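Local coordinates for glycerol uptake operon antiterminator-related protein (Thermotoga maritima, PDB 1VKF) that is of unproven function but probably acts as a glycerol-3-phosphate-responsive antiterminator of transcription, at residues 28-32 against 180-184; 45-49 against 78-84; 140-145 against 167-171; 124-130 against 147-151. All blocks are in the same frame, centred on the assembly; numbering follows the deposited sequence.

Interaction 1 (28-32 against 180-184); sequences GEIEP and ILWKM
W182 lies against I30, E31 and P32 where, in a TIM barrel, the loop after the first strand meets the C-terminal helix. The loop 28-32 follows strand 16-21. The short helix 179-182 runs into segment 180-184, so the contact lies at the closing seam of the barrel. The tight part is the indole. P32 covers one face of it: CG sits 4.1 Å from the centroid of the five-membered ring of W182, 23° off the ring normal, a CH-pi contact. Beside it, P32 CD packs on W182 CB at 3.8 Å. The far corner of the six-membered ring reaches I30, with I30 CG1 3.9 Å from W182 CZ3. Two oxygens meet the ring at its edge, in its plane: E29 O, 3.4 Å from W182 CZ3, and E31 OE1. W182 NE1 is hydrogen-bonded to T176 O, which fixes the rotation of the ring, and A19 of strand 16-21 touches I30, P32 and W182 from the barrel side.

The outer part is looser and polar. E31 bends at chi2 (92°), which brings its carboxylate to the edge of the indole, beside K183. A salt bridge joins them. Replacing E31 with an alanine would probably cost K183 its charged mate across the contact and remove one of the two oxygens at the indole edge. A water completes the group: it donates to E31 OE1 at 2.6 Å and accepts from K183 NZ at 3.0 Å. K183 NZ meets E31 OE2 on the syn side at 2.8 Å, 23° out of the carboxylate plane.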
loop_
_atom_site.group_PDB
_atom_site.type_symbol
_atom_site.label_atom_id
_atom_site.label_comp_id
_atom_site.label_asym_id
_atom_site.label_seq_id
_atom_site.Cartn_x
_atom_site.Cartn_y
_atom_site.Cartn_z
ATOM N N GLY A 28 19.380 -2.628 4.409
ATOM C CA GLY A 28 20.020 -1.331 4.551
ATOM C C GLY A 28 19.141 -0.338 5.305
ATOM O O GLY A 28 18.171 -0.749 5.939
ATOM N N GLU A 29 19.471 0.949 5.241
ATOM C CA GLU A 29 18.710 1.989 5.916
ATOM C C GLU A 29 17.398 2.207 5.200
ATOM O O GLU A 29 17.341 2.241 3.973
ATOM C CB GLU A 29 19.492 3.315 5.942
ATOM C CG GLU A 29 18.744 4.490 6.552
ATOM C CD GLU A 29 18.473 4.291 8.051
ATOM O OE1 GLU A 29 19.187 3.474 8.654
ATOM O OE2 GLU A 29 17.583 4.961 8.633
ATOM N N ILE A 30 16.336 2.390 5.976
ATOM C CA ILE A 30 15.027 2.731 5.449
ATOM C C ILE A 30 14.648 4.086 6.015
ATOM O O ILE A 30 14.278 4.206 7.210
ATOM C CB ILE A 30 13.954 1.645 5.820
ATOM C CG1 ILE A 30 14.358 0.261 5.304
ATOM C CG2 ILE A 30 12.582 2.080 5.287
ATOM C CD1 ILE A 30 13.521 -0.916 5.876
ATOM N N GLU A 31 14.796 5.141 5.213
ATOM C CA GLU A 31 14.476 6.472 5.692
ATOM C C GLU A 31 12.969 6.718 5.953
ATOM O O GLU A 31 12.650 7.317 6.978
ATOM C CB GLU A 31 15.079 7.544 4.783
ATOM C CG GLU A 31 16.608 7.551 4.799
ATOM C CD GLU A 31 17.249 6.700 3.716
ATOM O OE1 GLU A 31 16.552 5.930 3.021
ATOM O OE2 GLU A 31 18.492 6.796 3.579
ATOM N N PRO A 32 12.068 6.311 5.040
ATOM C CA PRO A 32 10.631 6.540 5.248
ATOM C C PRO A 32 10.065 5.973 6.552
ATOM O O PRO A 32 10.486 4.890 6.979
ATOM C CB PRO A 32 10.005 5.871 4.006
ATOM C CG PRO A 32 11.039 5.998 2.930
ATOM C CD PRO A 32 12.306 5.695 3.716
ATOM N N ILE A 180 17.012 5.804 -3.867
ATOM C CA ILE A 180 17.258 7.185 -4.233
ATOM C C ILE A 180 16.043 8.039 -3.895
ATOM O O ILE A 180 16.179 9.097 -3.309
ATOM C CB ILE A 180 17.551 7.277 -5.747
ATOM C CG1 ILE A 180 18.936 6.686 -6.021
ATOM C CG2 ILE A 180 17.440 8.714 -6.225
ATOM C CD1 ILE A 180 19.124 6.191 -7.479
ATOM N N LEU A 181 14.848 7.565 -4.243
ATOM C CA LEU A 181 13.639 8.314 -3.914
ATOM C C LEU A 181 13.403 8.412 -2.412
ATOM O O LEU A 181 12.879 9.439 -1.913
ATOM C CB LEU A 181 12.386 7.745 -4.603
ATOM C CG LEU A 181 12.414 7.778 -6.138
ATOM C CD1 LEU A 181 11.127 7.204 -6.713
ATOM C CD2 LEU A 181 12.667 9.212 -6.624
ATOM N N TRP A 182 13.835 7.418 -1.664
ATOM C CA TRP A 182 13.693 7.452 -0.189
ATOM C C TRP A 182 14.408 8.661 0.427
ATOM O O TRP A 182 14.008 9.155 1.485
ATOM C CB TRP A 182 14.222 6.196 0.456
ATOM C CG TRP A 182 13.476 4.926 0.142
ATOM C CD1 TRP A 182 12.383 4.768 -0.659
ATOM C CD2 TRP A 182 13.812 3.618 0.626
ATOM N NE1 TRP A 182 12.020 3.445 -0.706
ATOM C CE2 TRP A 182 12.880 2.710 0.064
ATOM C CE3 TRP A 182 14.812 3.119 1.480
ATOM C CZ2 TRP A 182 12.901 1.353 0.355
ATOM C CZ3 TRP A 182 14.841 1.766 1.751
ATOM C CH2 TRP A 182 13.900 0.898 1.183
ATOM N N LYS A 183 15.436 9.141 -0.264
ATOM C CA LYS A 183 16.291 10.210 0.247
ATOM C C LYS A 183 15.863 11.583 -0.214
ATOM O O LYS A 183 16.419 12.562 0.244
ATOM C CB LYS A 183 17.734 9.952 -0.208
ATOM C CG LYS A 183 18.400 8.781 0.462
ATOM C CD LYS A 183 19.821 8.603 -0.055
ATOM C CE LYS A 183 20.347 7.191 0.147
ATOM N NZ LYS A 183 20.394 6.761 1.573
HETATM N N MSE A 184 14.905 11.682 -1.137
HETATM C CA MSE A 184 14.744 12.959 -1.862
HETATM C C MSE A 184 14.243 14.065 -0.931
HETATM O O MSE A 184 13.562 13.766 0.055
HETATM C CB MSE A 184 13.816 12.772 -3.068
HETATM C CG MSE A 184 12.407 12.538 -2.703
HETATM SE SE MSE A 184 11.347 12.180 -4.410
HETATM C CE MSE A 184 11.411 13.892 -5.054
HETATM O O HOH W 1 17.851 5.302 0.861
#

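Interaction 2 (45-49 against 78-84); sequences LKFHL and FVKKAGA
L45 and L49 of helix 45-49 pack on A82 of helix 78-82, and most of the contact is apolar. A82 CB sits between the two leucines, 3.8 Å from L45 CD2 and 3.7 Å from L49 CD1. CG of L45 is anti to the backbone N (chi1 176°), which carries CD2 across to V79 CG2 at 4.0 Å and beside the F78 ring. In L49, CG is instead anti to the carbonyl carbon (chi1 -67°). Its CD1 lies by the end of the helix, 3.4 Å from A82 O, and also touches A84 CB. The small A82 lets the backbones come close, with K46 CA and A82 CA 4.4 Å apart.

The polar contacts lie on the outer side. One water donates to both K46 O and A82 O, the latter at 2.6 Å, and so ties the two helices together. The K46 chain runs nearly straight to a bend at chi4, which leaves NZ 3.1 Å from K81 O.

G83 ends its helix in a Schellman motif with positive phi, where a side chain would jam against the carbonyl before it. Beneath the helices, L49, V79 and A84 all touch V61 of strand 58-62. The axes of these short helical segments approach to 9.4 Å, with a signed crossing angle of -43°, as neighbouring helices do in the outer layer of a TIM barrel.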
loop_
_atom_site.group_PDB
_atom_site.type_symbol
_atom_site.label_atom_id
_atom_site.label_comp_id
_atom_site.label_asym_id
_atom_site.label_seq_id
_atom_site.Cartn_x
_atom_site.Cartn_y
_atom_site.Cartn_z
ATOM N N LEU A 45 6.530 -14.228 8.273
ATOM C CA LEU A 45 5.988 -12.896 8.255
ATOM C C LEU A 45 6.231 -12.227 9.616
ATOM O O LEU A 45 6.619 -11.056 9.697
ATOM C CB LEU A 45 4.503 -12.942 7.978
ATOM C CG LEU A 45 3.782 -11.596 8.023
ATOM C CD1 LEU A 45 4.266 -10.609 7.023
ATOM C CD2 LEU A 45 2.272 -11.820 7.935
ATOM N N LYS A 46 6.042 -12.984 10.688
ATOM C CA LYS A 46 6.200 -12.407 12.014
ATOM C C LYS A 46 7.645 -11.922 12.247
ATOM O O LYS A 46 7.864 -10.885 12.866
ATOM C CB LYS A 46 5.800 -13.424 13.083
ATOM C CG LYS A 46 5.750 -12.785 14.498
ATOM C CD LYS A 46 5.464 -13.824 15.599
ATOM C CE LYS A 46 5.027 -13.130 16.885
ATOM N NZ LYS A 46 3.659 -12.542 16.756
ATOM N N PHE A 47 8.630 -12.632 11.745
ATOM C CA PHE A 47 10.014 -12.235 11.914
ATOM C C PHE A 47 10.340 -11.010 11.068
ATOM O O PHE A 47 11.059 -10.114 11.485
ATOM C CB PHE A 47 10.935 -13.353 11.481
ATOM C CG PHE A 47 10.687 -14.664 12.186
ATOM C CD1 PHE A 47 10.588 -14.730 13.570
ATOM C CD2 PHE A 47 10.597 -15.849 11.453
ATOM C CE1 PHE A 47 10.368 -15.952 14.210
ATOM C CE2 PHE A 47 10.375 -17.078 12.097
ATOM C CZ PHE A 47 10.250 -17.118 13.468
ATOM N N HIS A 48 9.805 -11.000 9.856
ATOM C CA HIS A 48 9.956 -9.843 8.978
ATOM C C HIS A 48 9.370 -8.608 9.634
ATOM O O HIS A 48 10.012 -7.526 9.650
ATOM C CB HIS A 48 9.322 -10.099 7.614
ATOM C CG HIS A 48 10.004 -11.173 6.825
ATOM N ND1 HIS A 48 9.395 -11.783 5.743
ATOM C CD2 HIS A 48 11.238 -11.731 6.929
ATOM C CE1 HIS A 48 10.224 -12.668 5.217
ATOM N NE2 HIS A 48 11.352 -12.653 5.912
ATOM N N LEU A 49 8.165 -8.728 10.174
ATOM C CA LEU A 49 7.530 -7.607 10.840
ATOM C C LEU A 49 8.267 -7.125 12.097
ATOM O O LEU A 49 8.367 -5.917 12.329
ATOM C CB LEU A 49 6.087 -7.899 11.200
ATOM C CG LEU A 49 5.195 -8.041 9.938
ATOM C CD1 LEU A 49 3.859 -8.626 10.258
ATOM C CD2 LEU A 49 4.990 -6.653 9.332
ATOM N N PHE A 78 -4.489 -13.225 11.056
ATOM C CA PHE A 78 -3.171 -13.738 11.128
ATOM C C PHE A 78 -2.112 -12.681 10.877
ATOM O O PHE A 78 -1.117 -12.610 11.600
ATOM C CB PHE A 78 -3.015 -14.868 10.084
ATOM C CG PHE A 78 -1.682 -15.514 10.058
ATOM C CD1 PHE A 78 -0.711 -14.966 9.276
ATOM C CD2 PHE A 78 -1.433 -16.630 10.840
ATOM C CE1 PHE A 78 0.570 -15.556 9.219
ATOM C CE2 PHE A 78 -0.175 -17.249 10.790
ATOM C CZ PHE A 78 0.822 -16.688 9.992
ATOM N N VAL A 79 -2.361 -11.836 9.878
ATOM C CA VAL A 79 -1.435 -10.790 9.550
ATOM C C VAL A 79 -1.406 -9.752 10.731
ATOM O O VAL A 79 -0.326 -9.259 11.081
ATOM C CB VAL A 79 -1.826 -10.141 8.183
ATOM C CG1 VAL A 79 -1.005 -8.907 7.950
ATOM C CG2 VAL A 79 -1.605 -11.170 7.083
ATOM N N LYS A 80 -2.553 -9.450 11.332
ATOM C CA LYS A 80 -2.575 -8.597 12.510
ATOM C C LYS A 80 -1.789 -9.204 13.682
ATOM O O LYS A 80 -0.930 -8.530 14.295
ATOM C CB LYS A 80 -4.024 -8.257 12.907
ATOM C CG LYS A 80 -4.141 -7.263 14.062
ATOM C CD LYS A 80 -3.845 -5.845 13.549
ATOM C CE LYS A 80 -4.089 -4.766 14.612
ATOM N NZ LYS A 80 -2.829 -4.489 15.354
ATOM N N LYS A 81 -2.003 -10.487 13.938
ATOM C CA LYS A 81 -1.245 -11.223 14.994
ATOM C C LYS A 81 0.249 -11.233 14.764
ATOM O O LYS A 81 1.082 -11.212 15.717
ATOM C CB LYS A 81 -1.748 -12.666 15.066
ATOM C CG LYS A 81 -3.047 -12.846 15.816
ATOM C CD LYS A 81 -3.057 -14.132 16.669
ATOM C CE LYS A 81 -4.215 -14.086 17.667
ATOM N NZ LYS A 81 -4.510 -15.410 18.293
ATOM N N ALA A 82 0.641 -11.271 13.499
ATOM C CA ALA A 82 2.057 -11.270 13.165
ATOM C C ALA A 82 2.728 -9.943 13.442
ATOM O O ALA A 82 3.926 -9.891 13.449
ATOM C CB ALA A 82 2.285 -11.668 11.708
ATOM N N GLY A 83 1.934 -8.875 13.582
ATOM C CA GLY A 83 2.386 -7.554 14.038
ATOM C C GLY A 83 2.210 -6.396 13.049
ATOM O O GLY A 83 2.753 -5.298 13.240
ATOM N N ALA A 84 1.414 -6.613 12.014
ATOM C CA ALA A 84 1.192 -5.572 10.988
ATOM C C ALA A 84 0.314 -4.477 11.537
ATOM O O ALA A 84 -0.581 -4.709 12.335
ATOM C CB ALA A 84 0.566 -6.186 9.727
HETATM O O HOH W 2 6.170 -9.399 14.752
#

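Interaction 3 (140-145 against 167-171); sequences APKVAR and ILKHV
P141 meets H170 most closely, with P141 CB 3.6 Å from H170 CB. The two side chains cross at about a right angle, and the proline ring also lies beside CD2 of the imidazole. V171 makes the second apolar group. Its CG1 is anti to the carbonyl carbon (chi1 -52°) and packs on the inner side of helix 140-144, 3.9 Å from both A140 CB and A144 CB. A144 CB also rests against H170 O. R145 comes over one face of the imidazole, its NH1 3.8 Å from H170 ND1. The guanidinium stands steeply to the ring, 78° between planes, so this is no stack of flat groups.

The next shell holds these groups in place. K169 CB covers the opposite face of the H170 ring, and H170 NE2 is hydrogen-bonded to E166 OE2, which steadies the imidazole. I167 O takes two backbone bonds, from H170 N and V171 N, and these turn the chain at the end of helix 161-167.

The contact joins successive beta-alpha units of the TIM barrel. Helix 140-144 and the loop leading to strand 173-176 both lie on strand 151-155, where A140 and I167 touch A154, and A144 and V171 touch V152.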
loop_
_atom_site.group_PDB
_atom_site.type_symbol
_atom_site.label_atom_id
_atom_site.label_comp_id
_atom_site.label_asym_id
_atom_site.label_seq_id
_atom_site.Cartn_x
_atom_site.Cartn_y
_atom_site.Cartn_z
ATOM N N ALA A 140 -1.997 8.250 -11.265
ATOM C CA ALA A 140 -2.590 8.522 -9.949
ATOM C C ALA A 140 -3.187 9.931 -9.808
ATOM O O ALA A 140 -4.261 10.067 -9.260
ATOM C CB ALA A 140 -1.628 8.222 -8.809
ATOM N N PRO A 141 -2.519 10.978 -10.289
ATOM C CA PRO A 141 -3.087 12.334 -10.204
ATOM C C PRO A 141 -4.441 12.471 -10.878
ATOM O O PRO A 141 -5.346 13.076 -10.292
ATOM C CB PRO A 141 -2.033 13.186 -10.887
ATOM C CG PRO A 141 -0.740 12.435 -10.597
ATOM C CD PRO A 141 -1.140 10.993 -10.804
ATOM N N LYS A 142 -4.584 11.857 -12.046
ATOM C CA LYS A 142 -5.835 11.866 -12.798
ATOM C C LYS A 142 -6.932 11.256 -11.994
ATOM O O LYS A 142 -8.057 11.760 -11.993
ATOM C CB LYS A 142 -5.735 10.992 -14.052
ATOM C CG LYS A 142 -4.923 11.486 -15.109
ATOM C CD LYS A 142 -5.444 10.922 -16.446
ATOM C CE LYS A 142 -5.217 11.927 -17.540
ATOM N NZ LYS A 142 -4.934 11.253 -18.800
ATOM N N VAL A 143 -6.637 10.114 -11.381
ATOM C CA VAL A 143 -7.612 9.407 -10.574
ATOM C C VAL A 143 -7.931 10.210 -9.311
ATOM O O VAL A 143 -9.107 10.351 -8.947
ATOM C CB VAL A 143 -7.129 7.987 -10.235
ATOM C CG1 VAL A 143 -8.049 7.318 -9.284
ATOM C CG2 VAL A 143 -6.995 7.184 -11.532
ATOM N N ALA A 144 -6.900 10.785 -8.690
ATOM C CA ALA A 144 -7.081 11.527 -7.435
ATOM C C ALA A 144 -8.048 12.690 -7.632
ATOM O O ALA A 144 -8.850 12.994 -6.742
ATOM C CB ALA A 144 -5.756 12.082 -6.917
ATOM N N ARG A 145 -7.959 13.357 -8.772
ATOM C CA ARG A 145 -8.860 14.492 -9.065
ATOM C C ARG A 145 -10.327 14.094 -9.094
ATOM O O ARG A 145 -11.213 14.957 -8.895
ATOM C CB ARG A 145 -8.472 15.146 -10.397
ATOM C CG ARG A 145 -7.211 16.005 -10.307
ATOM C CD ARG A 145 -6.894 16.836 -11.566
ATOM N NE ARG A 145 -6.220 16.073 -12.633
ATOM C CZ ARG A 145 -4.890 15.999 -12.841
ATOM N NH1 ARG A 145 -4.015 16.628 -12.056
ATOM N NH2 ARG A 145 -4.429 15.280 -13.858
ATOM N N ILE A 167 4.156 14.014 -9.299
ATOM C CA ILE A 167 3.033 13.203 -8.788
ATOM C C ILE A 167 2.619 13.677 -7.386
ATOM O O ILE A 167 1.422 13.773 -7.067
ATOM C CB ILE A 167 3.427 11.692 -8.797
ATOM C CG1 ILE A 167 3.398 11.172 -10.206
ATOM C CG2 ILE A 167 2.503 10.900 -7.870
ATOM C CD1 ILE A 167 4.065 9.854 -10.326
ATOM N N LEU A 168 3.608 14.006 -6.545
ATOM C CA LEU A 168 3.369 14.454 -5.161
ATOM C C LEU A 168 2.671 15.819 -5.017
ATOM O O LEU A 168 2.205 16.162 -3.927
ATOM C CB LEU A 168 4.668 14.413 -4.364
ATOM C CG LEU A 168 5.089 13.007 -3.997
ATOM C CD1 LEU A 168 6.565 12.973 -3.478
ATOM C CD2 LEU A 168 4.140 12.338 -2.987
ATOM N N LYS A 169 2.530 16.560 -6.117
ATOM C CA LYS A 169 1.726 17.789 -6.110
ATOM C C LYS A 169 0.262 17.478 -6.064
ATOM O O LYS A 169 -0.503 18.325 -5.683
ATOM C CB LYS A 169 2.045 18.645 -7.323
ATOM C CG LYS A 169 3.458 19.176 -7.255
ATOM C CD LYS A 169 3.753 20.077 -8.423
ATOM C CE LYS A 169 5.053 20.801 -8.219
ATOM N NZ LYS A 169 5.123 21.973 -9.124
ATOM N N HIS A 170 -0.122 16.247 -6.449
ATOM C CA HIS A 170 -1.537 15.879 -6.643
ATOM C C HIS A 170 -2.064 14.743 -5.782
ATOM O O HIS A 170 -3.291 14.565 -5.700
ATOM C CB HIS A 170 -1.772 15.479 -8.096
ATOM C CG HIS A 170 -1.194 16.434 -9.077
ATOM N ND1 HIS A 170 -1.668 17.723 -9.227
ATOM C CD2 HIS A 170 -0.146 16.314 -9.927
ATOM C CE1 HIS A 170 -0.944 18.353 -10.137
ATOM N NE2 HIS A 170 -0.012 17.524 -10.575
ATOM N N VAL A 171 -1.149 13.948 -5.216
ATOM C CA VAL A 171 -1.517 12.788 -4.411
ATOM C C VAL A 171 -0.717 12.872 -3.099
ATOM O O VAL A 171 0.267 13.590 -3.022
ATOM C CB VAL A 171 -1.274 11.443 -5.157
ATOM C CG1 VAL A 171 -1.928 11.440 -6.552
ATOM C CG2 VAL A 171 0.195 11.120 -5.280
#

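Interaction 4 (124-130 against 147-151); sequences IETLGVD and IPGRT
R150 lays its side chain along I124 and ends beside the C-terminal turn of helix 124-127. The two side chains run alongside each other, pointing opposite ways, with I124 CG2 3.4 Å from R150 CD. CG2 also lies over one face of the guanidinium. The R150 chain is extended from CG to NE, which lets it reach the loop just after the helix, where NH1 donates to V129 O at 3.0 Å, with an N-H...O angle of 163°. The oxygen lies in the guanidinium plane, but the donor stands well above the carbonyl plane. E125 crosses R150 at about a right angle, and its carboxylate is turned 56° from the guanidinium. The two charged ends do not touch. A water links the arginine to the helix instead: it accepts from R150 NH2 and donates to E125 O at 2.9 Å.

A leucine in place of R150 would probably leave V129 O without this donor and the water on E125 O without its link to the arginine.

Deeper in, I124 and I147 cross at about a right angle, their CD1 atoms 4.2 Å apart. T151 N donates to D130 O at 2.9 Å. This bond begins the parallel pairing of strands 131-135 and 151-155, and I124 packs on V132. A type II turn from I147 to R150 feeds the second strand. A helix end packed beside the start of a strand pair is a feature of the repeating beta-alpha architecture of the TIM barrel.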
loop_
_atom_site.group_PDB
_atom_site.type_symbol
_atom_site.label_atom_id
_atom_site.label_comp_id
_atom_site.label_asym_id
_atom_site.label_seq_id
_atom_site.Cartn_x
_atom_site.Cartn_y
_atom_site.Cartn_z
ATOM N N ILE A 124 -15.048 2.306 -4.843
ATOM C CA ILE A 124 -14.554 3.137 -3.739
ATOM C C ILE A 124 -15.690 3.816 -2.982
ATOM O O ILE A 124 -15.724 3.824 -1.753
ATOM C CB ILE A 124 -13.550 4.168 -4.261
ATOM C CG1 ILE A 124 -12.200 3.472 -4.525
ATOM C CG2 ILE A 124 -13.339 5.309 -3.272
ATOM C CD1 ILE A 124 -11.297 4.224 -5.458
ATOM N N GLU A 125 -16.640 4.338 -3.736
ATOM C CA GLU A 125 -17.723 5.107 -3.149
ATOM C C GLU A 125 -18.677 4.164 -2.407
ATOM O O GLU A 125 -19.099 4.455 -1.300
ATOM C CB GLU A 125 -18.393 5.944 -4.242
ATOM C CG GLU A 125 -17.410 6.991 -4.756
ATOM C CD GLU A 125 -17.978 7.954 -5.771
ATOM O OE1 GLU A 125 -18.848 7.543 -6.558
ATOM O OE2 GLU A 125 -17.505 9.121 -5.797
ATOM N N THR A 126 -18.946 3.006 -2.983
ATOM C CA THR A 126 -19.894 2.054 -2.404
ATOM C C THR A 126 -19.393 1.410 -1.125
ATOM O O THR A 126 -20.152 1.216 -0.185
ATOM C CB THR A 126 -20.230 0.962 -3.426
ATOM O OG1 THR A 126 -20.826 1.574 -4.574
ATOM C CG2 THR A 126 -21.347 0.053 -2.891
ATOM N N LEU A 127 -18.110 1.078 -1.088
ATOM C CA LEU A 127 -17.512 0.429 0.062
ATOM C C LEU A 127 -16.964 1.414 1.115
ATOM O O LEU A 127 -16.547 0.989 2.179
ATOM C CB LEU A 127 -16.389 -0.488 -0.420
ATOM C CG LEU A 127 -16.787 -1.587 -1.411
ATOM C CD1 LEU A 127 -15.572 -2.424 -1.766
ATOM C CD2 LEU A 127 -17.941 -2.443 -0.871
ATOM N N GLY A 128 -16.932 2.702 0.816
ATOM C CA GLY A 128 -16.383 3.686 1.734
ATOM C C GLY A 128 -14.869 3.588 1.902
ATOM O O GLY A 128 -14.361 3.524 3.017
ATOM N N VAL A 129 -14.136 3.567 0.800
ATOM C CA VAL A 129 -12.687 3.425 0.864
ATOM C C VAL A 129 -12.002 4.774 1.079
ATOM O O VAL A 129 -12.087 5.659 0.238
ATOM C CB VAL A 129 -12.163 2.789 -0.409
ATOM C CG1 VAL A 129 -10.660 2.706 -0.370
ATOM C CG2 VAL A 129 -12.817 1.432 -0.639
ATOM N N ASP A 130 -11.305 4.920 2.196
ATOM C CA ASP A 130 -10.668 6.187 2.545
ATOM C C ASP A 130 -9.291 6.329 1.866
ATOM O O ASP A 130 -8.879 7.422 1.551
ATOM C CB ASP A 130 -10.427 6.255 4.054
ATOM C CG ASP A 130 -11.685 5.992 4.869
ATOM O OD1 ASP A 130 -12.706 6.668 4.608
ATOM O OD2 ASP A 130 -11.731 5.122 5.785
ATOM N N ILE A 147 -11.645 11.683 -7.084
ATOM C CA ILE A 147 -12.040 11.245 -5.747
ATOM C C ILE A 147 -11.516 12.197 -4.680
ATOM O O ILE A 147 -10.830 11.779 -3.744
ATOM C CB ILE A 147 -11.633 9.777 -5.481
ATOM C CG1 ILE A 147 -10.146 9.500 -5.804
ATOM C CG2 ILE A 147 -12.534 8.842 -6.296
ATOM C CD1 ILE A 147 -9.734 8.097 -5.516
ATOM N N PRO A 148 -11.871 13.475 -4.795
ATOM C CA PRO A 148 -11.419 14.475 -3.820
ATOM C C PRO A 148 -11.905 14.087 -2.421
ATOM O O PRO A 148 -12.973 13.485 -2.265
ATOM C CB PRO A 148 -12.063 15.783 -4.315
ATOM C CG PRO A 148 -13.142 15.379 -5.249
ATOM C CD PRO A 148 -12.763 14.064 -5.816
ATOM N N GLY A 149 -11.099 14.369 -1.417
ATOM C CA GLY A 149 -11.377 13.896 -0.073
ATOM C C GLY A 149 -10.810 12.514 0.273
ATOM O O GLY A 149 -10.793 12.131 1.439
ATOM N N ARG A 150 -10.387 11.729 -0.707
ATOM C CA ARG A 150 -9.818 10.427 -0.378
ATOM C C ARG A 150 -8.320 10.512 -0.540
ATOM O O ARG A 150 -7.827 11.304 -1.338
ATOM C CB ARG A 150 -10.446 9.308 -1.213
ATOM C CG ARG A 150 -11.980 9.251 -0.971
ATOM C CD ARG A 150 -12.706 8.279 -1.819
ATOM N NE ARG A 150 -14.138 8.583 -1.818
ATOM C CZ ARG A 150 -15.050 7.982 -1.063
ATOM N NH1 ARG A 150 -14.734 7.048 -0.183
ATOM N NH2 ARG A 150 -16.308 8.365 -1.174
ATOM N N THR A 151 -7.608 9.726 0.259
ATOM C CA THR A 151 -6.150 9.663 0.210
ATOM C C THR A 151 -5.722 8.743 -0.903
ATOM O O THR A 151 -6.145 7.593 -0.940
ATOM C CB THR A 151 -5.627 9.136 1.530
ATOM O OG1 THR A 151 -6.037 10.006 2.578
ATOM C CG2 THR A 151 -4.117 9.201 1.579
HETATM O O HOH W 3 -15.010 9.899 -3.725
HETATM O O HOH W 4 -17.885 6.469 0.434
#

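Overall arrangement
All four contacts lie around the outside of one TIM barrel, their centres 15 to 17 Å from the centre of the chain. Interaction 1 joins the loop after the first strand to the C-terminal helix, and the other three fall between its segments. Interaction 2 comes first along the chain, joining helices 45-54 and 73-82. Interactions 4 and 3 follow and interlock: their segments alternate, and their centres are 14 Å apart. Strand 151-155 serves both. Interactions 2 and 3 lie on opposite sides of the barrel, with centres 31 Å apart. Neighbour-to-neighbour contacts thus join the outer layer piece by piece, and interaction 1 closes the ring.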